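Local structure of aldehyde dehydrogenase (Trypanosoma brucei, 5MYP) at residues D238-K241 against V242-E245; S270-S273 against V274-A278; E377-K380 against D381-I385; V397-N401 against K402-R406. The protein probably oxidises aldehydes to carboxylic acids with NAD+ as the electron acceptor, as other members of the aldehyde dehydrogenase family do. All blocks are in the same frame, centred on the assembly; numbering follows the deposited sequence.

Interaction 1 (D238-K241 against V242-E245); sequences DNMK and VVAE
K241 and E245, one helical turn apart at the start of helix 240-252, join in an i to i+4 salt bridge on the outer surface of the helix. The lysine can be followed atom by atom. Its CB leaves the helix beside the following peptide, and CG, anti to the backbone N (chi1 -164°), is carried along the carbonyl side of the residue, where it lies 3.9 Å from OE2 of E245. Bends at the third and fourth torsions then fold the chain back, so that CE passes 4.0 Å from E245 OE2 and NZ reaches that same oxygen at 3.1 Å. The ammonium group meets it on the syn side but 31° out of the carboxylate plane. E245 leans back over the turn, its CG resting 3.2 Å from K241 O, the carbonyl that also receives E245 N. The first turn is closed by V243 N, which donates to N239 O at 2.9 Å, and by A244 N, which donates to M240 O. On the buried side M240 SD lies 4.3 Å from V243 CG1. The helix is the crossover of a beta-alpha-beta unit between strands 229-232 and 264-268; M240 and A244 pack on helix 272-287, while N239, V242 and V243 meet F464 of the second subunit.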
loop_
_atom_site.group_PDB
_atom_site.type_symbol
_atom_site.label_atom_id
_atom_site.label_comp_id
_atom_site.label_asym_id
_atom_site.label_seq_id
_atom_site.Cartn_x
_atom_site.Cartn_y
_atom_site.Cartn_z
ATOM N N ASP A 238 -34.439 -8.825 -23.902
ATOM C CA ASP A 238 -34.675 -10.278 -23.865
ATOM C C ASP A 238 -34.126 -10.977 -22.612
ATOM O O ASP A 238 -34.528 -12.101 -22.318
ATOM C CB ASP A 238 -34.080 -10.951 -25.112
ATOM C CG ASP A 238 -34.726 -10.478 -26.412
ATOM O OD1 ASP A 238 -35.895 -10.031 -26.404
ATOM O OD2 ASP A 238 -34.049 -10.567 -27.456
ATOM N N ASN A 239 -33.203 -10.324 -21.903
ATOM C CA ASN A 239 -32.591 -10.860 -20.678
ATOM C C ASN A 239 -33.105 -10.197 -19.396
ATOM O O ASN A 239 -32.525 -10.397 -18.329
ATOM C CB ASN A 239 -31.068 -10.673 -20.746
ATOM C CG ASN A 239 -30.476 -11.170 -22.048
ATOM O OD1 ASN A 239 -30.473 -12.371 -22.323
ATOM N ND2 ASN A 239 -29.974 -10.250 -22.856
ATOM N N MET A 240 -34.200 -9.439 -19.492
ATOM C CA MET A 240 -34.618 -8.542 -18.407
ATOM C C MET A 240 -35.007 -9.276 -17.120
ATOM O O MET A 240 -34.825 -8.735 -16.029
ATOM C CB MET A 240 -35.760 -7.625 -18.876
ATOM C CG MET A 240 -36.033 -6.412 -17.991
ATOM S SD MET A 240 -34.623 -5.309 -17.755
ATOM C CE MET A 240 -34.290 -4.734 -19.418
ATOM N N LYS A 241 -35.519 -10.502 -17.242
ATOM C CA LYS A 241 -35.837 -11.319 -16.064
ATOM C C LYS A 241 -34.577 -11.701 -15.284
ATOM O O LYS A 241 -34.558 -11.605 -14.055
ATOM C CB LYS A 241 -36.613 -12.581 -16.455
ATOM C CG LYS A 241 -37.295 -13.258 -15.275
ATOM C CD LYS A 241 -38.307 -14.314 -15.712
ATOM C CE LYS A 241 -37.699 -15.703 -15.758
ATOM N NZ LYS A 241 -37.654 -16.335 -14.410
ATOM N N VAL A 242 -33.534 -12.121 -16.000
ATOM C CA VAL A 242 -32.256 -12.490 -15.377
ATOM C C VAL A 242 -31.539 -11.244 -14.823
ATOM O O VAL A 242 -30.943 -11.306 -13.744
ATOM C CB VAL A 242 -31.333 -13.262 -16.353
ATOM C CG1 VAL A 242 -29.959 -13.515 -15.732
ATOM C CG2 VAL A 242 -31.982 -14.577 -16.766
ATOM N N VAL A 243 -31.608 -10.135 -15.562
ATOM C CA VAL A 243 -31.075 -8.843 -15.103
ATOM C C VAL A 243 -31.686 -8.484 -13.746
ATOM O O VAL A 243 -30.963 -8.188 -12.794
ATOM C CB VAL A 243 -31.350 -7.701 -16.123
ATOM C CG1 VAL A 243 -31.040 -6.324 -15.531
ATOM C CG2 VAL A 243 -30.549 -7.906 -17.405
ATOM N N ALA A 244 -33.014 -8.537 -13.671
ATOM C CA ALA A 244 -33.753 -8.158 -12.463
ATOM C C ALA A 244 -33.526 -9.125 -11.302
ATOM O O ALA A 244 -33.433 -8.700 -10.148
ATOM C CB ALA A 244 -35.240 -8.042 -12.770
ATOM N N GLU A 245 -33.450 -10.420 -11.609
ATOM C CA GLU A 245 -33.189 -11.436 -10.588
ATOM C C GLU A 245 -31.818 -11.262 -9.932
ATOM O O GLU A 245 -31.697 -11.374 -8.712
ATOM C CB GLU A 245 -33.337 -12.846 -11.170
ATOM C CG GLU A 245 -34.797 -13.261 -11.338
ATOM C CD GLU A 245 -34.991 -14.515 -12.177
ATOM O OE1 GLU A 245 -34.069 -14.918 -12.923
ATOM O OE2 GLU A 245 -36.092 -15.099 -12.091
#

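Interaction 2 (S270-S273 against V274-A278)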
loop_
_atom_site.group_PDB
_atom_site.type_symbol
_atom_site.label_atom_id
_atom_site.label_comp_id
_atom_site.label_asym_id
_atom_site.label_seq_id
_atom_site.Cartn_x
_atom_site.Cartn_y
_atom_site.Cartn_z
ATOM N N SER A 270 -35.665 4.272 -22.203
ATOM C CA SER A 270 -36.710 3.416 -22.768
ATOM C C SER A 270 -36.942 2.097 -22.013
ATOM O O SER A 270 -37.995 1.478 -22.186
ATOM C CB SER A 270 -36.421 3.122 -24.249
ATOM O OG SER A 270 -35.411 2.140 -24.404
ATOM N N MET A 271 -35.976 1.676 -21.192
ATOM C CA MET A 271 -36.058 0.422 -20.440
ATOM C C MET A 271 -36.546 0.549 -18.997
ATOM O O MET A 271 -36.652 -0.465 -18.308
ATOM C CB MET A 271 -34.678 -0.261 -20.431
ATOM C CG MET A 271 -34.104 -0.580 -21.802
ATOM S SD MET A 271 -35.058 -1.884 -22.600
ATOM C CE MET A 271 -34.752 -1.516 -24.325
ATOM N N GLU A 272 -36.862 1.766 -18.544
ATOM C CA GLU A 272 -37.218 1.996 -17.134
ATOM C C GLU A 272 -38.404 1.149 -16.676
ATOM O O GLU A 272 -38.339 0.513 -15.625
ATOM C CB GLU A 272 -37.523 3.476 -16.868
ATOM C CG GLU A 272 -37.622 3.839 -15.384
ATOM C CD GLU A 272 -38.198 5.226 -15.127
ATOM O OE1 GLU A 272 -38.432 5.995 -16.082
ATOM O OE2 GLU A 272 -38.418 5.559 -13.950
ATOM N N SER A 273 -39.479 1.144 -17.464
ATOM C CA SER A 273 -40.712 0.461 -17.065
ATOM C C SER A 273 -40.531 -1.053 -17.005
ATOM O O SER A 273 -40.919 -1.676 -16.022
ATOM C CB SER A 273 -41.872 0.819 -17.998
ATOM O OG SER A 273 -43.087 0.246 -17.541
ATOM N N VAL A 274 -39.947 -1.635 -18.054
ATOM C CA VAL A 274 -39.703 -3.088 -18.084
ATOM C C VAL A 274 -38.766 -3.564 -16.965
ATOM O O VAL A 274 -38.992 -4.627 -16.387
ATOM C CB VAL A 274 -39.206 -3.609 -19.461
ATOM C CG1 VAL A 274 -40.294 -3.443 -20.515
ATOM C CG2 VAL A 274 -37.905 -2.947 -19.908
ATOM N N LEU A 275 -37.744 -2.768 -16.645
ATOM C CA LEU A 275 -36.830 -3.104 -15.550
ATOM C C LEU A 275 -37.543 -3.085 -14.202
ATOM O O LEU A 275 -37.426 -4.031 -13.427
ATOM C CB LEU A 275 -35.628 -2.151 -15.510
ATOM C CG LEU A 275 -34.620 -2.340 -14.368
ATOM C CD1 LEU A 275 -34.063 -3.755 -14.336
ATOM C CD2 LEU A 275 -33.501 -1.322 -14.485
ATOM N N VAL A 276 -38.278 -2.008 -13.938
ATOM C CA VAL A 276 -38.980 -1.840 -12.660
ATOM C C VAL A 276 -40.011 -2.957 -12.458
ATOM O O VAL A 276 -40.096 -3.531 -11.375
ATOM C CB VAL A 276 -39.618 -0.435 -12.543
ATOM C CG1 VAL A 276 -40.571 -0.342 -11.359
ATOM C CG2 VAL A 276 -38.527 0.629 -12.431
ATOM N N ASP A 277 -40.770 -3.271 -13.507
ATOM C CA ASP A 277 -41.719 -4.391 -13.469
ATOM C C ASP A 277 -41.017 -5.727 -13.217
ATOM O O ASP A 277 -41.490 -6.529 -12.415
ATOM C CB ASP A 277 -42.529 -4.475 -14.771
ATOM C CG ASP A 277 -43.545 -3.343 -14.916
ATOM O OD1 ASP A 277 -43.658 -2.476 -14.019
ATOM O OD2 ASP A 277 -44.248 -3.325 -15.949
ATOM N N ALA A 278 -39.891 -5.954 -13.896
ATOM C CA ALA A 278 -39.104 -7.178 -13.711
ATOM C C ALA A 278 -38.535 -7.291 -12.294
ATOM O O ALA A 278 -38.554 -8.371 -11.702
ATOM C CB ALA A 278 -37.988 -7.262 -14.742
HETATM O O HOH W 1 -43.769 -2.480 -18.336
#
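The first turn of helix 272-287, entered from a short 3-10 segment, brings M271 against V274 and S273 against D277. M271 curls back at its second torsion (chi2 -69°), and its SD comes to 4.1 Å from CG2 of V274, the two side chains crossing at a slant. That methyl group stands between the backbone N and the carbonyl carbon of its own residue, a position that also presses it to 3.2 Å from M271 O. The same carbonyl oxygen accepts L275 N at 3.0 Å. Two further bonds, V276 N to E272 O and D277 N to S273 O, carry on the i to i+4 ladder characteristic of an alpha-helix, and it is this ladder that sets S273 and D277 one above the other on the outer surface. Their side chains do not meet directly: S273 OG and D277 OD2 are 4.1 Å apart, and a water bridges them. The water lies 2.9 Å from S273 OG and donates to D277 OD2 at 2.6 Å. The serine hydroxyl is placed for this by its first torsion of -175°, which turns OG away from the backbone N, while CG of D277 leans back to 3.3 Å from S273 O. L275 is buried, packing on V265 and V267 of strand 264-268 and on M240 of helix 240-252. Just ahead of the helix, S270 OG is hydrogen-bonded to the carboxylate of E268.

Interaction 3 (E377-K380 against D381-I385); sequences ENEK and DILKI
The backbone of 377-380 turns out of an extended N378 into the first turn of helix 379-387, where L383 N donates to E379 O and K384 N to K380 O, both at 3.0 Å. N378 and D381 form a capping box across this start. N378 OD1 accepts D381 N at 3.1 Å, the donor tilted 22° from the amide carbonyl plane; a first torsion of 51° folds the amide back over the helix end. In return D381 OD2 receives N378 N in a weak bond of 3.3 Å. The same oxygen takes E377 N at 3.0 Å through its anti lone pair, so one carboxylate oxygen gathers two consecutive backbone N-H groups. The amide and carboxylate planes stand 36° apart, their side chains crossing at about a right angle. Alongside the cap, the extended E379 chain lies against L383 one turn later, E379 CG and E379 OE1 each 3.9 Å from L383 CD1. The capping box thus marks the passage from strand 370-376 into the helix: D381 and I382 rest on Y376 of that strand, I382 also touches F404 of helix 402-411, and I385 reaches Y264 and V266 of strand 264-268.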
loop_
_atom_site.group_PDB
_atom_site.type_symbol
_atom_site.label_atom_id
_atom_site.label_comp_id
_atom_site.label_asym_id
_atom_site.label_seq_id
_atom_site.Cartn_x
_atom_site.Cartn_y
_atom_site.Cartn_z
ATOM N N GLU A 377 -29.906 9.003 -21.143
ATOM C CA GLU A 377 -30.087 8.972 -22.601
ATOM C C GLU A 377 -28.783 8.684 -23.354
ATOM O O GLU A 377 -28.788 7.939 -24.334
ATOM C CB GLU A 377 -30.698 10.288 -23.086
ATOM C CG GLU A 377 -32.153 10.464 -22.666
ATOM C CD GLU A 377 -32.779 11.730 -23.231
ATOM O OE1 GLU A 377 -32.548 12.041 -24.419
ATOM O OE2 GLU A 377 -33.518 12.413 -22.488
ATOM N N ASN A 378 -27.676 9.268 -22.895
ATOM C CA ASN A 378 -26.354 9.069 -23.512
ATOM C C ASN A 378 -25.289 8.771 -22.450
ATOM O O ASN A 378 -25.557 8.890 -21.252
ATOM C CB ASN A 378 -25.968 10.292 -24.357
ATOM C CG ASN A 378 -26.105 11.600 -23.599
ATOM O OD1 ASN A 378 -25.449 11.813 -22.582
ATOM N ND2 ASN A 378 -26.965 12.486 -24.093
ATOM N N GLU A 379 -24.090 8.388 -22.899
ATOM C CA GLU A 379 -22.972 8.063 -21.992
ATOM C C GLU A 379 -22.648 9.207 -21.029
ATOM O O GLU A 379 -22.391 8.966 -19.848
ATOM C CB GLU A 379 -21.705 7.673 -22.776
ATOM C CG GLU A 379 -20.537 7.240 -21.887
ATOM C CD GLU A 379 -19.262 6.952 -22.659
ATOM O OE1 GLU A 379 -18.593 7.910 -23.103
ATOM O OE2 GLU A 379 -18.913 5.766 -22.797
ATOM N N LYS A 380 -22.670 10.438 -21.541
ATOM C CA LYS A 380 -22.378 11.640 -20.744
ATOM C C LYS A 380 -23.260 11.744 -19.487
ATOM O O LYS A 380 -22.779 12.149 -18.426
ATOM C CB LYS A 380 -22.529 12.903 -21.610
ATOM C CG LYS A 380 -21.801 14.129 -21.090
ATOM C CD LYS A 380 -21.801 15.246 -22.127
ATOM C CE LYS A 380 -20.894 16.400 -21.719
ATOM N NZ LYS A 380 -21.371 17.093 -20.487
ATOM N N ASP A 381 -24.537 11.368 -19.618
ATOM C CA ASP A 381 -25.476 11.338 -18.486
ATOM C C ASP A 381 -25.041 10.338 -17.414
ATOM O O ASP A 381 -25.129 10.632 -16.220
ATOM C CB ASP A 381 -26.900 10.971 -18.938
ATOM C CG ASP A 381 -27.528 12.001 -19.870
ATOM O OD1 ASP A 381 -27.142 13.191 -19.839
ATOM O OD2 ASP A 381 -28.431 11.602 -20.633
ATOM N N ILE A 382 -24.576 9.164 -17.846
ATOM C CA ILE A 382 -24.126 8.114 -16.922
ATOM C C ILE A 382 -22.887 8.586 -16.172
ATOM O O ILE A 382 -22.812 8.462 -14.949
ATOM C CB ILE A 382 -23.781 6.784 -17.636
ATOM C CG1 ILE A 382 -24.993 6.223 -18.393
ATOM C CG2 ILE A 382 -23.277 5.744 -16.632
ATOM C CD1 ILE A 382 -24.632 5.156 -19.404
ATOM N N LEU A 383 -21.926 9.126 -16.922
ATOM C CA LEU A 383 -20.662 9.586 -16.349
ATOM C C LEU A 383 -20.842 10.752 -15.372
ATOM O O LEU A 383 -20.137 10.815 -14.371
ATOM C CB LEU A 383 -19.652 9.941 -17.452
ATOM C CG LEU A 383 -19.257 8.806 -18.414
ATOM C CD1 LEU A 383 -18.228 9.286 -19.430
ATOM C CD2 LEU A 383 -18.740 7.578 -17.679
ATOM N N LYS A 384 -21.780 11.654 -15.659
ATOM C CA LYS A 384 -22.099 12.766 -14.757
ATOM C C LYS A 384 -22.625 12.287 -13.402
ATOM O O LYS A 384 -22.280 12.855 -12.365
ATOM C CB LYS A 384 -23.121 13.703 -15.402
ATOM C CG LYS A 384 -23.560 14.863 -14.522
ATOM C CD LYS A 384 -23.986 16.057 -15.367
ATOM C CE LYS A 384 -25.004 16.923 -14.642
ATOM N NZ LYS A 384 -24.580 17.248 -13.253
ATOM N N ILE A 385 -23.456 11.246 -13.422
ATOM C CA ILE A 385 -23.996 10.648 -12.193
ATOM C C ILE A 385 -22.883 9.940 -11.409
ATOM O O ILE A 385 -22.703 10.204 -10.221
ATOM C CB ILE A 385 -25.153 9.664 -12.507
ATOM C CG1 ILE A 385 -26.364 10.429 -13.069
ATOM C CG2 ILE A 385 -25.568 8.865 -11.268
ATOM C CD1 ILE A 385 -27.309 9.571 -13.885
#

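Interaction 4 (V397-N401 against K402-R406)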
loop_
_atom_site.group_PDB
_atom_site.type_symbol
_atom_site.label_atom_id
_atom_site.label_comp_id
_atom_site.label_asym_id
_atom_site.label_seq_id
_atom_site.Cartn_x
_atom_site.Cartn_y
_atom_site.Cartn_z
ATOM N N VAL A 397 -22.451 -3.347 -14.704
ATOM C CA VAL A 397 -22.954 -2.968 -16.027
ATOM C C VAL A 397 -23.686 -4.155 -16.641
ATOM O O VAL A 397 -23.094 -5.215 -16.825
ATOM C CB VAL A 397 -21.813 -2.539 -16.981
ATOM C CG1 VAL A 397 -22.376 -2.076 -18.328
ATOM C CG2 VAL A 397 -20.965 -1.448 -16.340
ATOM N N PHE A 398 -24.970 -3.976 -16.941
ATOM C CA PHE A 398 -25.746 -4.978 -17.666
ATOM C C PHE A 398 -25.872 -4.530 -19.115
ATOM O O PHE A 398 -26.468 -3.488 -19.395
ATOM C CB PHE A 398 -27.118 -5.184 -17.023
ATOM C CG PHE A 398 -27.065 -5.946 -15.731
ATOM C CD1 PHE A 398 -26.785 -5.292 -14.537
ATOM C CD2 PHE A 398 -27.293 -7.318 -15.703
ATOM C CE1 PHE A 398 -26.731 -5.992 -13.339
ATOM C CE2 PHE A 398 -27.239 -8.024 -14.510
ATOM C CZ PHE A 398 -26.959 -7.359 -13.323
ATOM N N SER A 399 -25.281 -5.307 -20.025
ATOM C CA SER A 399 -25.242 -4.975 -21.449
ATOM C C SER A 399 -24.765 -6.170 -22.283
ATOM O O SER A 399 -23.980 -6.996 -21.807
ATOM C CB SER A 399 -24.323 -3.768 -21.692
ATOM O OG SER A 399 -24.144 -3.505 -23.075
ATOM N N ASN A 400 -25.257 -6.249 -23.519
ATOM C CA ASN A 400 -24.757 -7.194 -24.524
ATOM C C ASN A 400 -23.888 -6.493 -25.586
ATOM O O ASN A 400 -23.491 -7.126 -26.566
ATOM C CB ASN A 400 -25.933 -7.923 -25.200
ATOM C CG ASN A 400 -26.650 -8.880 -24.265
ATOM O OD1 ASN A 400 -27.853 -8.762 -24.043
ATOM N ND2 ASN A 400 -25.918 -9.842 -23.721
ATOM N N ASN A 401 -23.581 -5.208 -25.378
ATOM C CA ASN A 401 -22.826 -4.396 -26.337
ATOM C C ASN A 401 -21.398 -4.138 -25.832
ATOM O O ASN A 401 -21.201 -3.432 -24.838
ATOM C CB ASN A 401 -23.558 -3.072 -26.581
ATOM C CG ASN A 401 -22.945 -2.263 -27.712
ATOM O OD1 ASN A 401 -21.969 -1.540 -27.515
ATOM N ND2 ASN A 401 -23.525 -2.369 -28.901
ATOM N N LYS A 402 -20.420 -4.710 -26.535
ATOM C CA LYS A 402 -18.992 -4.604 -26.182
ATOM C C LYS A 402 -18.480 -3.167 -26.102
ATOM O O LYS A 402 -17.775 -2.814 -25.153
ATOM C CB LYS A 402 -18.122 -5.405 -27.172
ATOM C CG LYS A 402 -17.779 -6.817 -26.717
ATOM C CD LYS A 402 -19.013 -7.655 -26.399
ATOM C CE LYS A 402 -18.644 -8.929 -25.656
ATOM N NZ LYS A 402 -19.819 -9.506 -24.945
ATOM N N ARG A 403 -18.833 -2.350 -27.095
ATOM C CA ARG A 403 -18.408 -0.946 -27.134
ATOM C C ARG A 403 -18.959 -0.140 -25.954
ATOM O O ARG A 403 -18.239 0.679 -25.379
ATOM C CB ARG A 403 -18.817 -0.288 -28.457
ATOM C CG ARG A 403 -18.331 1.145 -28.626
ATOM C CD ARG A 403 -18.841 1.751 -29.924
ATOM N NE ARG A 403 -18.168 1.197 -31.101
ATOM C CZ ARG A 403 -16.981 1.585 -31.577
ATOM N NH1 ARG A 403 -16.273 2.548 -30.983
ATOM N NH2 ARG A 403 -16.489 0.996 -32.664
ATOM N N PHE A 404 -20.224 -0.368 -25.603
ATOM C CA PHE A 404 -20.841 0.298 -24.444
ATOM C C PHE A 404 -20.121 -0.064 -23.146
ATOM O O PHE A 404 -19.799 0.816 -22.350
ATOM C CB PHE A 404 -22.327 -0.064 -24.322
ATOM C CG PHE A 404 -23.008 0.578 -23.142
ATOM C CD1 PHE A 404 -23.464 1.891 -23.215
ATOM C CD2 PHE A 404 -23.189 -0.127 -21.953
ATOM C CE1 PHE A 404 -24.095 2.488 -22.129
ATOM C CE2 PHE A 404 -23.808 0.467 -20.861
ATOM C CZ PHE A 404 -24.264 1.777 -20.950
ATOM N N ILE A 405 -19.875 -1.360 -22.954
ATOM C CA ILE A 405 -19.221 -1.874 -21.742
ATOM C C ILE A 405 -17.810 -1.293 -21.620
ATOM O O ILE A 405 -17.428 -0.808 -20.551
ATOM C CB ILE A 405 -19.174 -3.424 -21.733
ATOM C CG1 ILE A 405 -20.595 -4.005 -21.628
ATOM C CG2 ILE A 405 -18.305 -3.949 -20.589
ATOM C CD1 ILE A 405 -20.720 -5.431 -22.130
ATOM N N ARG A 406 -17.062 -1.338 -22.722
ATOM C CA ARG A 406 -15.704 -0.780 -22.793
ATOM C C ARG A 406 -15.674 0.712 -22.459
ATOM O O ARG A 406 -14.773 1.171 -21.755
ATOM C CB ARG A 406 -15.095 -1.016 -24.184
ATOM C CG ARG A 406 -13.602 -0.715 -24.279
ATOM C CD ARG A 406 -12.997 -1.208 -25.581
ATOM N NE ARG A 406 -11.580 -0.850 -25.686
ATOM C CZ ARG A 406 -10.761 -1.226 -26.671
ATOM N NH1 ARG A 406 -11.192 -1.990 -27.676
ATOM N NH2 ARG A 406 -9.490 -0.830 -26.654
#
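V397, near the end of strand 395-398, and S399, just past it, face F404 and I405 in the first turn of helix 402-411, and here the contact is tight. V397 CG1 approaches the edge of the F404 ring, near its plane, at 3.9 Å from CE2. Beside it S399 CB is 3.7 Å from I405 CG1, and I405 CD1 reaches 3.6 Å from S399 O. The S399 hydroxyl is buried but well supplied: OG accepts N401 N at 2.9 Å, which makes an ST turn, and is also hydrogen-bonded to the carboxylate of D233. N401 then caps the helix. A first torsion of -172° sets the N401 amide opposite its own N, and OD1 accepts F404 N at 2.8 Å, the donor lying in the carbonyl plane of the amide, while N401 O takes I405 N. The other side is looser: K402 and R403 are exposed to solvent, R403 bringing its CB to 3.5 Å from N401 OD1. The turn opens the beta-alpha-beta unit of strand 395-398, helix 402-411 and strand 417-419. V397 pairs by backbone bonds with V418 and N420, and F398 with V231 and D233; on the opposite side from V397, F398 packs against helix 240-252 and F464 of the second subunit.

Overall arrangement
All four interactions are local and lie in series along the chain, each closing the first turn of a helix before the next begins; none encloses or crosses another. Interaction 1 follows strand 229-232, interaction 2 strand 264-268, interaction 3 strand 370-376 and interaction 4 strand 395-398, all members of one mixed sheet. In space three pairs touch. Interactions 1 and 2 pack side by side, A244 CB lying 3.4 Å from A278 C. Interaction 1 also meets interaction 4, where V243 touches F398, and both reach the second subunit. Interactions 3 and 4 join through I382 and F404, whereas interaction 2 stays about 7 Å from 3 and from 4, and interactions 1 and 3 about 14 Å apart, at their nearest atoms.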